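Local coordinates for phenylacetaldehyde dehydrogenase (PDB 4O5H), which probably catalyses the NAD+-dependent oxidation of phenylacetaldehyde to phenylacetate, as a member of the aldehyde dehydrogenase family, at residues G385-D390 / F395-V400. Sequence-based numbering, arbitrary orientation.
Sequences GGRAID and FVEPTV
Ala-388 and Val-396 form a single beta bridge between antiparallel backbones; beside it Glu-397 N gives an almost straight bond to Arg-387 O (3.0 Å). Beyond it, the outermost strand 381-384 pairs antiparallel with 399-402 in the sheet, and the two segments carry that hairpin past its regular part. Where regular pairing lapses, side chains take over the backbone amides. Gly-386 N binds Thr-399 OG1 at 3.0 Å, and that hydroxyl in turn donates to Glu-397 O (2.7 Å). Gly-385 brings its CA to 3.3 Å from Pro-398 O in a CA-H...O contact, and a side chain here would run into that oxygen. The side chain of Glu-397, extended beyond CG, reaches across to Arg-387, and Glu-397 OE1 takes a salt bridge from Arg-387 NE at 2.9 Å. OE1 lies in the guanidinium plane, yet NE meets it from above the carboxylate, the two planes standing 89° apart. Arg-387 N adds a weak bond to the same oxygen. Further along, Ile-389 CD1 rests on Glu-397 CG (3.7 Å) and Phe-395 CB, while both Ile-389 and Phe-395 also touch Ile-346. One carboxylate oxygen thus serves the main chain and side chain of a single arginine, tying the irregular end of the hairpin by charge as well as by backbone bonding.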
loop_
_atom_site.group_PDB
_atom_site.type_symbol
_atom_site.label_atom_id
_atom_site.label_comp_id
_atom_site.label_asym_id
_atom_site.label_seq_id
_atom_site.Cartn_x
_atom_site.Cartn_y
_atom_site.Cartn_z
ATOM N N GLY A 385 -36.168 12.040 -16.012
ATOM C CA GLY A 385 -35.425 11.162 -16.902
ATOM C C GLY A 385 -35.948 9.742 -16.966
ATOM O O GLY A 385 -37.142 9.533 -16.878
ATOM N N GLY A 386 -35.047 8.779 -17.093
ATOM C CA GLY A 386 -35.399 7.365 -17.164
ATOM C C GLY A 386 -35.123 6.551 -18.452
ATOM O O GLY A 386 -34.950 5.298 -18.409
ATOM N N ARG A 387 -35.038 7.177 -19.617
ATOM C CA ARG A 387 -34.594 6.369 -20.760
ATOM C C ARG A 387 -33.292 6.671 -21.535
ATOM O O ARG A 387 -32.537 7.689 -21.344
ATOM C CB ARG A 387 -35.711 6.278 -21.796
ATOM C CG ARG A 387 -36.258 7.628 -22.141
ATOM C CD ARG A 387 -37.641 7.748 -21.502
ATOM N NE ARG A 387 -37.764 8.986 -20.762
ATOM C CZ ARG A 387 -38.913 9.590 -20.496
ATOM N NH1 ARG A 387 -38.893 10.721 -19.797
ATOM N NH2 ARG A 387 -40.076 9.088 -20.924
ATOM N N ALA A 388 -33.021 5.652 -22.360
ATOM C CA ALA A 388 -32.243 5.794 -23.573
ATOM C C ALA A 388 -33.021 6.714 -24.570
ATOM O O ALA A 388 -34.244 6.736 -24.650
ATOM C CB ALA A 388 -31.991 4.410 -24.217
ATOM N N ILE A 389 -32.238 7.414 -25.356
ATOM C CA ILE A 389 -32.646 8.340 -26.384
ATOM C C ILE A 389 -32.282 7.650 -27.685
ATOM O O ILE A 389 -31.187 7.102 -27.796
ATOM C CB ILE A 389 -31.742 9.528 -26.048
ATOM C CG1 ILE A 389 -32.275 10.282 -24.807
ATOM C CG2 ILE A 389 -31.611 10.451 -27.202
ATOM C CD1 ILE A 389 -31.255 11.234 -24.229
ATOM N N ASP A 390 -33.152 7.707 -28.673
ATOM C CA ASP A 390 -32.873 7.160 -30.004
ATOM C C ASP A 390 -31.711 7.839 -30.717
ATOM O O ASP A 390 -31.340 8.964 -30.398
ATOM C CB ASP A 390 -34.113 7.236 -30.904
ATOM C CG ASP A 390 -35.218 6.303 -30.450
ATOM O OD1 ASP A 390 -34.981 5.517 -29.511
ATOM O OD2 ASP A 390 -36.318 6.376 -31.001
ATOM N N PHE A 395 -26.470 8.078 -25.861
ATOM C CA PHE A 395 -27.047 9.078 -24.981
ATOM C C PHE A 395 -28.057 8.462 -24.011
ATOM O O PHE A 395 -28.825 7.565 -24.386
ATOM C CB PHE A 395 -27.750 10.141 -25.828
ATOM C CG PHE A 395 -26.808 11.054 -26.566
ATOM C CD1 PHE A 395 -26.222 12.139 -25.930
ATOM C CD2 PHE A 395 -26.553 10.847 -27.916
ATOM C CE1 PHE A 395 -25.392 13.012 -26.615
ATOM C CE2 PHE A 395 -25.716 11.698 -28.592
ATOM C CZ PHE A 395 -25.132 12.783 -27.940
ATOM N N VAL A 396 -28.049 8.982 -22.791
ATOM C CA VAL A 396 -28.977 8.627 -21.744
ATOM C C VAL A 396 -29.408 9.885 -21.001
ATOM O O VAL A 396 -28.610 10.809 -20.809
ATOM C CB VAL A 396 -28.271 7.701 -20.750
ATOM C CG1 VAL A 396 -29.133 7.501 -19.516
ATOM C CG2 VAL A 396 -27.963 6.378 -21.425
ATOM N N GLU A 397 -30.699 9.968 -20.665
ATOM C CA GLU A 397 -31.243 11.125 -19.926
ATOM C C GLU A 397 -30.743 11.214 -18.497
ATOM O O GLU A 397 -30.632 10.186 -17.828
ATOM C CB GLU A 397 -32.736 11.014 -19.839
ATOM C CG GLU A 397 -33.419 11.111 -21.174
ATOM C CD GLU A 397 -34.905 11.061 -21.018
ATOM O OE1 GLU A 397 -35.403 10.441 -20.043
ATOM O OE2 GLU A 397 -35.560 11.656 -21.885
ATOM N N PRO A 398 -30.394 12.418 -18.039
ATOM C CA PRO A 398 -30.142 12.613 -16.632
ATOM C C PRO A 398 -31.361 12.124 -15.888
ATOM O O PRO A 398 -32.472 12.529 -16.199
ATOM C CB PRO A 398 -29.994 14.122 -16.481
ATOM C CG PRO A 398 -29.592 14.593 -17.821
ATOM C CD PRO A 398 -30.269 13.675 -18.793
ATOM N N THR A 399 -31.138 11.265 -14.904
ATOM C CA THR A 399 -32.189 10.536 -14.258
ATOM C C THR A 399 -32.138 10.684 -12.740
ATOM O O THR A 399 -31.069 10.544 -12.117
ATOM C CB THR A 399 -32.081 9.059 -14.668
ATOM O OG1 THR A 399 -32.265 8.979 -16.073
ATOM C CG2 THR A 399 -33.132 8.234 -14.017
ATOM N N VAL A 400 -33.282 11.016 -12.144
ATOM C CA VAL A 400 -33.398 11.124 -10.690
ATOM C C VAL A 400 -34.463 10.156 -10.209
ATOM O O VAL A 400 -35.619 10.227 -10.646
ATOM C CB VAL A 400 -33.810 12.538 -10.264
ATOM C CG1 VAL A 400 -33.963 12.637 -8.739
ATOM C CG2 VAL A 400 -32.763 13.540 -10.743
#